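Local coordinates for protein aminopentol aminotransferase (Sphingopyxis macrogoltabida, PDB 6HBS) that catalyses the pyridoxal-phosphate-dependent deamination of aminopentol (HFB1) to 2-keto-HFB1 during fumonisin B1 degradation, with pyruvate as the preferred amino acceptor, at residues Y62-L67 with W256-A261; E73-A78 with N262-S267; A234-A239 with T308-T313; Q343-F348 with M378-A383; E93-L98 with V293-A298. All blocks are in the same frame, centred on the assembly; numbering follows the deposited sequence.

In the fold
From the N terminus, the first halves of contacts 1, 2 and 5 come in quick succession, at 62-67, 73-78 and 93-98. The chain then runs through most of the seven-stranded sheet, and 234-239 opens contact 3. From 256 onward the returns arrive in order: 256-261 closes contact 1, 262-267 contact 2, 293-298 contact 5 and 308-313 contact 3. All four cross one another and none nests. Contact 4, 343-348 with 378-383, is a separate, shorter loop in series after them. Contact 1 sits centrally and touches all the others: contacts 2 and 5 join it to helices 72-82, 94-105 and 292-307, contact 3 to helix 310-332 and contact 4 to strand 346-349.

Contact 1. Residues Y62-L67 with W256-A261; sequences YGPNLL and WGKCFA. With PLP (pyridoxal-5'-phosphate), chain C.
G63 O is approached by C259 CB at 3.3 Å and also takes a hydrogen bond from the guanidinium NH1 of R237. No hydrogen bond links the two loops directly; they meet through van der Waals contacts and one CA-H...O contact, C259 CA to P64 O at 3.5 Å. The P64 ring lies over the backbone of the lysine, CB 3.2 Å from K258 O. L66 CB packs on C259 CB at 3.9 Å, its methyls beside C259 SG. K258 is the centre of the site: its NZ is bonded covalently to C4A of the cofactor (1.6 Å), the internal aldimine of this enzyme class. The side chain runs out extended past G63, CE at 3.4 Å from Y62 O, then bends at chi4 (85°) to bring NZ to the cofactor, which S287 N of the second subunit also binds. Loop 256-261 leaves the end of strand 253-256 in the seven-stranded sheet, with F260 resting on A268 of strand 267-271 and A298 of helix 292-307. Across from it, L66 packs on I305 of helix 292-307 and on Y310 and L314 of helix 310-332.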
# COMPACT_ATOMS: atom_id res chain seq x y z
N TYR A 62 2.24 -14.47 -7.84
CA TYR A 62 3.54 -13.75 -7.86
C TYR A 62 4.11 -13.65 -6.46
O TYR A 62 4.79 -12.71 -6.14
CB TYR A 62 3.45 -12.37 -8.53
CG TYR A 62 3.44 -12.44 -10.03
CD1 TYR A 62 2.28 -12.65 -10.75
CD2 TYR A 62 4.62 -12.28 -10.73
CE1 TYR A 62 2.29 -12.72 -12.13
CE2 TYR A 62 4.65 -12.32 -12.12
CZ TYR A 62 3.48 -12.53 -12.82
OH TYR A 62 3.55 -12.58 -14.18
N GLY A 63 3.84 -14.68 -5.65
CA GLY A 63 4.43 -14.88 -4.36
C GLY A 63 3.42 -15.10 -3.24
O GLY A 63 3.63 -15.96 -2.39
N PRO A 64 2.36 -14.26 -3.09
CA PRO A 64 1.49 -14.33 -1.92
C PRO A 64 0.86 -15.68 -1.55
O PRO A 64 0.62 -15.91 -0.39
CB PRO A 64 0.38 -13.33 -2.28
CG PRO A 64 1.12 -12.27 -3.09
CD PRO A 64 2.10 -13.07 -3.92
N ASN A 65 0.61 -16.56 -2.53
CA ASN A 65 -0.03 -17.83 -2.22
C ASN A 65 1.03 -18.83 -1.72
O ASN A 65 1.57 -19.62 -2.49
CB ASN A 65 -0.81 -18.39 -3.41
CG ASN A 65 -1.50 -19.70 -3.04
OD1 ASN A 65 -1.92 -19.86 -1.88
ND2 ASN A 65 -1.62 -20.60 -4.01
N LEU A 66 1.27 -18.81 -0.40
CA LEU A 66 2.25 -19.70 0.24
C LEU A 66 1.59 -21.03 0.59
O LEU A 66 2.23 -22.07 0.48
CB LEU A 66 2.80 -19.04 1.51
CG LEU A 66 3.89 -19.81 2.26
CD1 LEU A 66 5.20 -19.87 1.47
CD2 LEU A 66 4.15 -19.19 3.61
N LEU A 67 0.34 -21.00 1.07
CA LEU A 67 -0.25 -22.18 1.74
C LEU A 67 -1.48 -22.70 1.01
O LEU A 67 -2.10 -23.69 1.46
CB LEU A 67 -0.60 -21.77 3.18
CG LEU A 67 0.59 -21.40 4.05
CD1 LEU A 67 0.15 -20.95 5.44
CD2 LEU A 67 1.56 -22.57 4.16
N TRP A 256 9.77 -7.56 4.55
CA TRP A 256 8.91 -8.72 4.36
C TRP A 256 7.60 -8.26 3.72
O TRP A 256 7.17 -7.12 3.89
CB TRP A 256 8.62 -9.40 5.69
CG TRP A 256 9.83 -9.89 6.40
CD1 TRP A 256 10.69 -9.16 7.16
CD2 TRP A 256 10.27 -11.24 6.48
NE1 TRP A 256 11.67 -9.96 7.67
CE2 TRP A 256 11.44 -11.24 7.29
CE3 TRP A 256 9.82 -12.46 5.95
CZ2 TRP A 256 12.13 -12.41 7.58
CZ3 TRP A 256 10.52 -13.61 6.23
CH2 TRP A 256 11.67 -13.58 7.02
N GLY A 257 7.00 -9.18 2.96
CA GLY A 257 5.70 -8.91 2.35
C GLY A 257 5.25 -10.14 1.58
O GLY A 257 5.66 -11.28 1.92
N LYS A 258 4.37 -9.90 0.62
CA LYS A 258 3.75 -10.90 -0.29
C LYS A 258 2.95 -11.96 0.48
O LYS A 258 1.74 -12.00 0.34
CB LYS A 258 4.78 -11.49 -1.26
CG LYS A 258 5.17 -10.50 -2.37
CD LYS A 258 6.12 -10.96 -3.47
CE LYS A 258 6.18 -9.99 -4.66
NZ LYS A 258 7.15 -8.85 -4.51
N CYS A 259 3.62 -12.88 1.17
CA CYS A 259 3.00 -14.15 1.49
C CYS A 259 2.84 -14.38 2.99
O CYS A 259 2.25 -15.38 3.35
CB CYS A 259 3.79 -15.31 0.89
SG CYS A 259 5.29 -15.72 1.81
N PHE A 260 3.23 -13.45 3.87
CA PHE A 260 3.15 -13.78 5.33
C PHE A 260 1.73 -13.65 5.91
O PHE A 260 1.51 -13.96 7.08
CB PHE A 260 4.21 -13.08 6.16
CG PHE A 260 4.08 -11.60 6.39
CD1 PHE A 260 3.19 -11.09 7.33
CD2 PHE A 260 4.90 -10.71 5.72
CE1 PHE A 260 3.09 -9.73 7.54
CE2 PHE A 260 4.81 -9.35 5.95
CZ PHE A 260 3.92 -8.85 6.87
N ALA A 261 0.76 -13.23 5.10
CA ALA A 261 -0.69 -13.38 5.43
C ALA A 261 -1.42 -14.12 4.29
O ALA A 261 -2.62 -13.99 4.13
CB ALA A 261 -1.29 -12.00 5.69
N1 PLP C . 11.20 -6.22 -3.03
C2 PLP C . 11.23 -7.40 -3.68
C2A PLP C . 12.44 -8.30 -3.63
C3 PLP C . 10.04 -7.84 -4.41
O3 PLP C . 10.03 -9.02 -5.07
C4 PLP C . 8.84 -6.98 -4.41
C4A PLP C . 7.64 -7.47 -5.14
C5 PLP C . 8.96 -5.67 -3.69
C6 PLP C . 10.14 -5.39 -3.02
C5A PLP C . 7.81 -4.67 -3.62
O4P PLP C . 6.62 -5.26 -3.04
P PLP C . 5.24 -4.62 -3.57
O1P PLP C . 5.06 -4.99 -4.98
O2P PLP C . 5.43 -3.14 -3.44
O3P PLP C . 4.25 -5.27 -2.63

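Contact 2. Residues E73-A78 with N262-S267; sequences EIEAAA and NGYPIS
E75 and Y264 form the one direct hydrogen bond between 73-78 and 262-267: Y264 OH donates to E75 OE1 at 2.6 Å. The phenol arrives on the syn side of the carboxylate oxygen, 19° out of the carboxylate plane, and OE1 itself lies at the ring edge, in the plane of the ring. Carboxylate and ring are turned only 27° from each other. The glutamate gets there by folding at chi2 (-49°), which brings the carboxylate over to the tyrosine; the two side chains cross obliquely.

A water makes the second polar link. It donates to E75 OE2 at 2.8 Å and accepts from N262 ND2 at 2.9 Å. The asparagine is tied more firmly to its own surroundings, its OD1 taking L67 N and its ND2 giving to G68 O.

The apolar contacts lie beside these bonds. I74 CD1 comes up against N262 CB at 3.8 Å, the two side chains crossing at about a right angle, while A78 CB sits 3.7 Å from Y264 CZ. A phenylalanine in place of Y264 would probably leave E75 OE1 without its short partner and the carboxylate freer to turn. R82 of the second subunit packs on both E75 and Y264. With the phenol on one oxygen, water on the other and an arginine alongside, the glutamate is probably stabilised as a carboxylate at the subunit interface.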
# COMPACT_ATOMS: atom_id res chain seq x y z
N GLU A 73 -7.94 -22.52 7.45
CA GLU A 73 -7.57 -22.01 8.75
C GLU A 73 -7.31 -20.49 8.71
O GLU A 73 -7.69 -19.74 9.62
CB GLU A 73 -6.37 -22.77 9.28
CG GLU A 73 -6.59 -24.28 9.40
CD GLU A 73 -5.24 -24.97 9.56
OE1 GLU A 73 -4.86 -25.24 10.70
OE2 GLU A 73 -4.54 -25.17 8.55
N ILE A 74 -6.66 -20.00 7.67
CA ILE A 74 -6.38 -18.57 7.59
C ILE A 74 -7.70 -17.82 7.32
O ILE A 74 -7.92 -16.75 7.93
CB ILE A 74 -5.28 -18.30 6.55
CG1 ILE A 74 -3.97 -18.94 7.02
CG2 ILE A 74 -5.14 -16.80 6.26
CD1 ILE A 74 -3.07 -19.37 5.91
N GLU A 75 -8.58 -18.38 6.47
CA GLU A 75 -9.84 -17.75 6.17
C GLU A 75 -10.71 -17.73 7.43
O GLU A 75 -11.40 -16.72 7.61
CB GLU A 75 -10.59 -18.43 5.02
CG GLU A 75 -9.88 -18.30 3.69
CD GLU A 75 -9.43 -16.88 3.33
OE1 GLU A 75 -10.15 -15.94 3.68
OE2 GLU A 75 -8.34 -16.73 2.72
N ALA A 76 -10.61 -18.78 8.27
CA ALA A 76 -11.29 -18.81 9.61
C ALA A 76 -10.77 -17.71 10.54
O ALA A 76 -11.57 -17.05 11.22
CB ALA A 76 -11.16 -20.17 10.26
N ALA A 77 -9.45 -17.50 10.59
CA ALA A 77 -8.87 -16.47 11.44
C ALA A 77 -9.30 -15.09 10.95
O ALA A 77 -9.60 -14.23 11.79
CB ALA A 77 -7.37 -16.59 11.51
N ALA A 78 -9.31 -14.89 9.63
CA ALA A 78 -9.73 -13.61 9.05
C ALA A 78 -11.21 -13.33 9.35
O ALA A 78 -11.59 -12.20 9.68
CB ALA A 78 -9.50 -13.59 7.57
N ASN A 262 -0.67 -14.96 3.55
CA ASN A 262 -1.17 -15.87 2.55
C ASN A 262 -2.10 -15.18 1.54
O ASN A 262 -3.04 -15.79 1.03
CB ASN A 262 -1.90 -17.08 3.17
CG ASN A 262 -2.03 -18.22 2.18
OD1 ASN A 262 -1.05 -18.50 1.49
ND2 ASN A 262 -3.21 -18.85 2.10
N GLY A 263 -1.83 -13.92 1.19
CA GLY A 263 -2.62 -13.21 0.17
C GLY A 263 -3.28 -11.95 0.71
O GLY A 263 -3.61 -11.09 -0.06
N TYR A 264 -3.51 -11.87 2.02
CA TYR A 264 -4.00 -10.61 2.65
C TYR A 264 -2.91 -9.54 2.54
O TYR A 264 -1.72 -9.83 2.61
CB TYR A 264 -4.46 -10.89 4.07
CG TYR A 264 -5.80 -11.59 4.13
CD1 TYR A 264 -5.91 -12.96 4.01
CD2 TYR A 264 -6.98 -10.86 4.25
CE1 TYR A 264 -7.14 -13.60 4.02
CE2 TYR A 264 -8.22 -11.49 4.29
CZ TYR A 264 -8.29 -12.87 4.18
OH TYR A 264 -9.51 -13.49 4.18
N PRO A 265 -3.28 -8.25 2.33
CA PRO A 265 -2.31 -7.20 2.03
C PRO A 265 -1.70 -6.64 3.31
O PRO A 265 -2.36 -5.86 4.05
CB PRO A 265 -3.15 -6.17 1.28
CG PRO A 265 -4.52 -6.28 1.94
CD PRO A 265 -4.67 -7.76 2.29
N ILE A 266 -0.44 -7.01 3.54
CA ILE A 266 0.32 -6.54 4.65
C ILE A 266 1.81 -6.83 4.36
O ILE A 266 2.16 -7.87 3.78
CB ILE A 266 -0.13 -7.16 5.99
CG1 ILE A 266 0.67 -6.61 7.16
CG2 ILE A 266 -0.11 -8.69 5.96
CD1 ILE A 266 0.05 -6.87 8.51
N SER A 267 2.64 -5.88 4.75
CA SER A 267 4.13 -5.92 4.59
C SER A 267 4.74 -5.44 5.90
O SER A 267 4.02 -4.93 6.77
CB SER A 267 4.59 -5.10 3.39
OG SER A 267 4.02 -5.60 2.17
O HOH W 1 -6.03 -18.22 2.59

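Contact 3. Residues A234-A239 with T308-T313; sequences AGFRVA and TPYLET
L311 and Y310, in the first turn of helix 310-332, reach across to F236 and the residues after it in the loop that follows strand 226-230. The loop belongs to the large, PLP-binding domain of a fold type I aminotransferase, and the long helix 310-332 leads from it toward the C-terminal part of the chain. The strand ends at D230 of the cofactor pocket.

L311 buries the most area here. With CG anti to the backbone N, its two methyls spread over loop backbone: CD1 lies 3.5 Å from R237 O, and CD2 is 3.8 Å from A239 CA. Across the contact, its methyls thus meet loop backbone and not side chains.

Y310 supplies the polar link. Its OH donates to F236 O at 2.7 Å, meeting the C=O at 128° and tilted 19° from the carbonyl plane. F236 O lies at the edge of the phenol ring and in its plane, 3.2 Å from Y310 CE2. A chi1 of 82°, which wedges CG into the crowded position between backbone N and carbonyl carbon, turns the ring to this bond, and L311 CB sits over the rim of one ring face.

F236 gives its carbonyl to the tyrosine while its CB lies 3.7 Å from Y310 OH. Its ring goes the other way, to W256 and to L302 and I305 of helix 292-307. R237 beside it faces away, its NE bound to L380 O.

The helix start is itself fastened: P309 O takes T313 N at 3.0 Å and T313 OG1 at 2.8 Å, from opposite faces of its carbonyl plane.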
# COMPACT_ATOMS: atom_id res chain seq x y z
N ALA A 234 11.46 -13.72 -1.23
CA ALA A 234 11.92 -15.08 -0.82
C ALA A 234 11.48 -15.45 0.61
O ALA A 234 11.59 -16.61 1.00
CB ALA A 234 13.43 -15.14 -0.94
N GLY A 235 11.02 -14.47 1.40
CA GLY A 235 10.73 -14.71 2.78
C GLY A 235 9.74 -15.87 2.94
O GLY A 235 8.75 -15.96 2.22
N PHE A 236 10.11 -16.80 3.82
CA PHE A 236 9.36 -17.98 4.23
C PHE A 236 9.31 -19.07 3.16
O PHE A 236 8.68 -20.11 3.41
CB PHE A 236 7.95 -17.62 4.70
CG PHE A 236 8.00 -16.75 5.92
CD1 PHE A 236 8.66 -17.18 7.04
CD2 PHE A 236 7.35 -15.52 5.94
CE1 PHE A 236 8.69 -16.39 8.17
CE2 PHE A 236 7.38 -14.75 7.09
CZ PHE A 236 8.04 -15.18 8.19
N ARG A 237 9.99 -18.89 2.03
CA ARG A 237 10.19 -20.02 1.11
C ARG A 237 11.66 -20.50 1.16
O ARG A 237 11.99 -21.53 0.59
CB ARG A 237 9.72 -19.66 -0.30
CG ARG A 237 8.22 -19.81 -0.54
CD ARG A 237 7.92 -19.61 -2.01
NE ARG A 237 6.51 -19.70 -2.30
CZ ARG A 237 5.66 -18.67 -2.24
NH1 ARG A 237 6.09 -17.50 -1.79
NH2 ARG A 237 4.40 -18.83 -2.64
N VAL A 238 12.54 -19.77 1.85
CA VAL A 238 13.93 -20.20 2.05
C VAL A 238 14.07 -20.81 3.46
O VAL A 238 14.72 -21.83 3.64
CB VAL A 238 14.92 -19.04 1.81
CG1 VAL A 238 16.34 -19.42 2.21
CG2 VAL A 238 14.88 -18.58 0.37
N ALA A 239 13.46 -20.18 4.46
CA ALA A 239 13.58 -20.57 5.83
C ALA A 239 12.40 -20.00 6.63
O ALA A 239 11.61 -19.23 6.05
CB ALA A 239 14.91 -20.06 6.37
N THR A 308 3.97 -26.29 11.26
CA THR A 308 3.67 -27.29 10.26
C THR A 308 4.87 -27.45 9.33
O THR A 308 5.73 -26.56 9.27
CB THR A 308 2.43 -26.94 9.43
OG1 THR A 308 2.77 -25.85 8.57
CG2 THR A 308 1.21 -26.59 10.26
N PRO A 309 5.00 -28.61 8.64
CA PRO A 309 6.05 -28.83 7.65
C PRO A 309 5.72 -28.23 6.26
O PRO A 309 5.97 -28.84 5.19
CB PRO A 309 6.12 -30.37 7.62
CG PRO A 309 4.72 -30.81 7.84
CD PRO A 309 4.18 -29.82 8.85
N TYR A 310 5.19 -27.00 6.25
CA TYR A 310 4.76 -26.39 5.00
C TYR A 310 6.00 -26.24 4.08
O TYR A 310 5.90 -26.41 2.86
CB TYR A 310 4.09 -25.03 5.25
CG TYR A 310 5.09 -23.93 5.43
CD1 TYR A 310 5.73 -23.75 6.64
CD2 TYR A 310 5.53 -23.18 4.36
CE1 TYR A 310 6.73 -22.82 6.80
CE2 TYR A 310 6.52 -22.23 4.49
CZ TYR A 310 7.13 -22.07 5.71
OH TYR A 310 8.11 -21.17 5.87
N LEU A 311 7.14 -25.89 4.68
CA LEU A 311 8.34 -25.50 3.90
C LEU A 311 8.91 -26.76 3.23
O LEU A 311 9.20 -26.75 2.04
CB LEU A 311 9.36 -24.85 4.84
CG LEU A 311 10.68 -24.41 4.20
CD1 LEU A 311 10.46 -23.44 3.05
CD2 LEU A 311 11.60 -23.80 5.24
N GLU A 312 9.02 -27.84 4.01
CA GLU A 312 9.56 -29.12 3.51
C GLU A 312 8.64 -29.64 2.40
O GLU A 312 9.12 -30.08 1.34
CB GLU A 312 9.71 -30.10 4.67
CG GLU A 312 10.73 -29.64 5.68
CD GLU A 312 10.25 -28.55 6.63
OE1 GLU A 312 9.05 -28.33 6.77
OE2 GLU A 312 11.11 -27.89 7.17
N THR A 313 7.32 -29.48 2.59
CA THR A 313 6.36 -29.91 1.60
C THR A 313 6.61 -29.18 0.26
O THR A 313 6.69 -29.81 -0.82
CB THR A 313 4.93 -29.73 2.11
OG1 THR A 313 4.82 -30.52 3.30
CG2 THR A 313 3.88 -30.13 1.11

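Contact 4. Residues Q343-F348 with M378-A383; sequences QMPQIF and MFLSAA
Q343 and L380 begin a short antiparallel pairing of extended chains, the two segments running 150° apart where they touch. L380 N donates to Q343 O at 2.9 Å, and two residues along M378 N donates to P345 O at 2.8 Å, almost straight at 177°. Between these bonds M344 CA comes within 3.1 Å of M378 O, so the backbones are pressed close.

The tight end is built round M378. Its chain bends at chi3 (-81°) and lays the CE methyl against I347, CE to CD1 at 3.8 Å, the two side chains crossing at about a right angle. P345 CD packs on M378 CB at 4.1 Å. At the other end the chains part: S381 makes no contact with 343-348, and the partly exposed A382 and A383 turn off in an ST turn, A383 N bonding to S381 OG. Q343 sends its amide away to R237 O.

F379, its CB turned away from 343-348, has its side chain about 5 Å from that of K258 at nearest atoms. M344 makes a Met-aromatic contact with it, SD lying obliquely to the ring, 5.3 Å from its centroid, while M344 CE touches F379 CE2 at 3.8 Å.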
# COMPACT_ATOMS: atom_id res chain seq x y z
N GLN A 343 12.09 -24.50 -5.16
CA GLN A 343 10.78 -23.96 -4.66
C GLN A 343 10.48 -22.54 -5.20
O GLN A 343 9.36 -22.02 -4.98
CB GLN A 343 10.74 -24.00 -3.13
CG GLN A 343 11.70 -23.05 -2.40
CD GLN A 343 13.04 -23.64 -2.04
OE1 GLN A 343 13.57 -24.46 -2.77
NE2 GLN A 343 13.61 -23.22 -0.91
N MET A 344 11.47 -21.86 -5.80
CA MET A 344 11.27 -20.56 -6.46
C MET A 344 12.05 -20.56 -7.76
O MET A 344 13.01 -19.79 -7.90
CB MET A 344 11.76 -19.39 -5.61
CG MET A 344 10.96 -19.19 -4.37
SD MET A 344 11.48 -17.76 -3.36
CE MET A 344 11.62 -16.42 -4.53
N PRO A 345 11.69 -21.42 -8.73
CA PRO A 345 12.56 -21.70 -9.86
C PRO A 345 12.43 -20.73 -11.03
O PRO A 345 11.35 -20.20 -11.31
CB PRO A 345 12.13 -23.13 -10.27
CG PRO A 345 10.66 -23.17 -9.96
CD PRO A 345 10.49 -22.28 -8.73
N GLN A 346 13.56 -20.48 -11.67
CA GLN A 346 13.62 -19.82 -12.97
C GLN A 346 13.93 -20.94 -13.97
O GLN A 346 14.90 -21.69 -13.80
CB GLN A 346 14.70 -18.74 -12.95
CG GLN A 346 14.78 -17.89 -14.21
CD GLN A 346 13.82 -16.73 -14.15
OE1 GLN A 346 12.61 -16.93 -14.23
NE2 GLN A 346 14.37 -15.52 -14.01
N ILE A 347 13.08 -21.08 -14.98
CA ILE A 347 13.15 -22.21 -15.91
C ILE A 347 13.22 -21.63 -17.32
O ILE A 347 12.23 -21.26 -17.90
CB ILE A 347 11.96 -23.17 -15.71
CG1 ILE A 347 11.89 -23.71 -14.28
CG2 ILE A 347 12.04 -24.31 -16.72
CD1 ILE A 347 10.65 -24.55 -13.96
N PHE A 348 14.45 -21.49 -17.81
CA PHE A 348 14.74 -21.01 -19.12
C PHE A 348 15.28 -22.16 -20.00
O PHE A 348 15.64 -23.24 -19.50
CB PHE A 348 15.82 -19.93 -19.04
CG PHE A 348 15.43 -18.60 -18.44
CD1 PHE A 348 14.13 -18.31 -18.05
CD2 PHE A 348 16.39 -17.61 -18.27
CE1 PHE A 348 13.80 -17.08 -17.49
CE2 PHE A 348 16.07 -16.39 -17.69
CZ PHE A 348 14.77 -16.12 -17.32
N MET A 378 9.22 -18.52 -10.76
CA MET A 378 8.01 -19.14 -10.28
C MET A 378 8.12 -19.41 -8.79
O MET A 378 9.12 -19.08 -8.15
CB MET A 378 7.74 -20.40 -11.11
CG MET A 378 7.24 -20.00 -12.46
SD MET A 378 7.37 -21.29 -13.70
CE MET A 378 9.09 -21.13 -14.15
N PHE A 379 7.05 -19.98 -8.23
CA PHE A 379 6.92 -20.24 -6.83
C PHE A 379 6.15 -21.55 -6.62
O PHE A 379 5.20 -21.84 -7.35
CB PHE A 379 6.12 -19.14 -6.13
CG PHE A 379 6.68 -17.74 -6.21
CD1 PHE A 379 6.51 -16.95 -7.33
CD2 PHE A 379 7.43 -17.23 -5.16
CE1 PHE A 379 7.01 -15.66 -7.37
CE2 PHE A 379 7.95 -15.94 -5.20
CZ PHE A 379 7.71 -15.15 -6.29
N LEU A 380 6.55 -22.29 -5.59
CA LEU A 380 5.77 -23.42 -5.09
C LEU A 380 5.00 -22.98 -3.84
O LEU A 380 5.49 -22.21 -3.02
CB LEU A 380 6.68 -24.61 -4.77
CG LEU A 380 6.89 -25.61 -5.90
CD1 LEU A 380 5.62 -26.35 -6.24
CD2 LEU A 380 7.46 -24.93 -7.14
N SER A 381 3.79 -23.56 -3.69
CA SER A 381 2.95 -23.46 -2.50
C SER A 381 2.92 -24.81 -1.78
O SER A 381 3.10 -25.89 -2.42
CB SER A 381 1.55 -23.02 -2.88
OG SER A 381 0.71 -24.12 -3.25
N ALA A 382 2.62 -24.79 -0.48
CA ALA A 382 2.37 -26.01 0.28
C ALA A 382 1.08 -26.71 -0.18
O ALA A 382 0.85 -27.86 0.26
CB ALA A 382 2.31 -25.72 1.77
N ALA A 383 0.25 -26.09 -1.04
CA ALA A 383 -0.95 -26.72 -1.54
C ALA A 383 -0.71 -27.49 -2.84
O ALA A 383 -1.61 -28.19 -3.27
CB ALA A 383 -2.05 -25.71 -1.76

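Contact 5. Residues E93-L98 with V293-A298; sequences EIMVNL and VPMAAA
M295 lies among I94, M95 and L98, reaching from helix 292-307 to helix 94-105. The short helical segments run in the same general direction, 35° apart, with axes approaching to 9.4 Å. No hydrogen bond crosses between them.

The sulfur contacts come from the M295 thioether. Its CG stands anti to the carbonyl carbon (chi1 -67°) and the chain stays extended beyond it, which carries SD to the backbone of the other helix, 3.6 Å from M95 CA, and against M95 CB at 3.7 Å. M95 in turn runs off obliquely from it, toward Y23 of the second subunit.

The aliphatic side chains flank this sulfur. L98 crosses M295 at about a right angle, its CD2 set 3.6 Å from M295 CG, while its other methyl, CD1, meets A298 CB at 3.7 Å. On the other flank I94 uses CD1 alone: it dips between M295 and A296, 3.6 Å from A296 N and 3.7 Å from A296 CB. The small A296 and A298 let these longer side chains come close to the backbone of helix 292-307. An alanine at M295 would probably open a gap between the helices, taking away the packing against L98 CD2 and the backbone of M95.

E93 forms a salt bridge with R6 of the second subunit. The whole is a side-by-side helix pair at a shallow angle, packed by apolar side chains in the large domain of a fold type I aminotransferase dimer.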
# COMPACT_ATOMS: atom_id res chain seq x y z
N GLU A 93 -5.80 -4.33 19.25
CA GLU A 93 -4.90 -4.99 20.17
C GLU A 93 -4.07 -6.10 19.49
O GLU A 93 -2.98 -6.38 19.94
CB GLU A 93 -5.69 -5.60 21.35
CG GLU A 93 -6.71 -6.65 20.93
CD GLU A 93 -7.61 -7.14 22.06
OE1 GLU A 93 -7.54 -6.57 23.17
OE2 GLU A 93 -8.36 -8.07 21.82
N ILE A 94 -4.60 -6.78 18.46
CA ILE A 94 -3.87 -7.93 17.86
C ILE A 94 -2.60 -7.47 17.11
O ILE A 94 -1.74 -8.32 16.82
CB ILE A 94 -4.74 -8.84 16.97
CG1 ILE A 94 -5.17 -8.18 15.67
CG2 ILE A 94 -5.94 -9.39 17.73
CD1 ILE A 94 -5.73 -9.13 14.67
N MET A 95 -2.48 -6.17 16.82
CA MET A 95 -1.22 -5.59 16.31
C MET A 95 -0.05 -5.95 17.25
O MET A 95 1.05 -6.28 16.77
CB MET A 95 -1.28 -4.08 16.14
CG MET A 95 -0.05 -3.50 15.44
SD MET A 95 -0.16 -1.72 15.25
CE MET A 95 1.39 -1.39 14.40
N VAL A 96 -0.30 -5.91 18.55
CA VAL A 96 0.71 -6.24 19.55
C VAL A 96 1.08 -7.72 19.44
O VAL A 96 2.27 -8.06 19.46
CB VAL A 96 0.29 -5.84 20.98
CG1 VAL A 96 1.38 -6.20 21.99
CG2 VAL A 96 -0.03 -4.36 21.06
N ASN A 97 0.07 -8.59 19.32
CA ASN A 97 0.28 -10.03 19.18
C ASN A 97 1.08 -10.34 17.91
O ASN A 97 1.96 -11.19 17.93
CB ASN A 97 -1.04 -10.80 19.19
CG ASN A 97 -1.75 -10.61 20.52
OD1 ASN A 97 -2.20 -9.53 20.83
ND2 ASN A 97 -1.77 -11.64 21.33
N LEU A 98 0.74 -9.66 16.81
CA LEU A 98 1.45 -9.89 15.54
C LEU A 98 2.92 -9.46 15.67
O LEU A 98 3.81 -10.22 15.27
CB LEU A 98 0.74 -9.16 14.40
CG LEU A 98 1.47 -9.17 13.07
CD1 LEU A 98 1.64 -10.58 12.53
CD2 LEU A 98 0.75 -8.28 12.09
N VAL A 293 -7.74 -7.00 10.00
CA VAL A 293 -8.04 -8.29 9.35
C VAL A 293 -6.77 -8.87 8.71
O VAL A 293 -6.46 -10.04 8.89
CB VAL A 293 -9.24 -8.21 8.39
CG1 VAL A 293 -9.40 -9.47 7.51
CG2 VAL A 293 -10.54 -7.97 9.17
N PRO A 294 -5.97 -8.10 7.95
CA PRO A 294 -4.71 -8.61 7.42
C PRO A 294 -3.76 -9.05 8.54
O PRO A 294 -3.03 -10.01 8.36
CB PRO A 294 -4.17 -7.46 6.56
CG PRO A 294 -5.42 -6.72 6.17
CD PRO A 294 -6.28 -6.76 7.42
N MET A 295 -3.82 -8.38 9.71
CA MET A 295 -2.99 -8.75 10.81
C MET A 295 -3.42 -10.11 11.40
O MET A 295 -2.55 -10.92 11.82
CB MET A 295 -2.98 -7.68 11.89
CG MET A 295 -2.30 -6.40 11.42
SD MET A 295 -2.12 -5.27 12.79
CE MET A 295 -1.68 -3.81 11.87
N ALA A 296 -4.73 -10.35 11.47
CA ALA A 296 -5.26 -11.63 11.95
C ALA A 296 -4.84 -12.77 11.02
O ALA A 296 -4.44 -13.88 11.47
CB ALA A 296 -6.78 -11.54 12.09
N ALA A 297 -4.96 -12.53 9.71
CA ALA A 297 -4.46 -13.50 8.73
C ALA A 297 -2.95 -13.77 8.90
O ALA A 297 -2.51 -14.92 8.78
CB ALA A 297 -4.78 -13.03 7.34
N ALA A 298 -2.17 -12.73 9.20
CA ALA A 298 -0.74 -12.88 9.31
C ALA A 298 -0.42 -13.70 10.56
O ALA A 298 0.47 -14.55 10.54
CB ALA A 298 -0.06 -11.51 9.36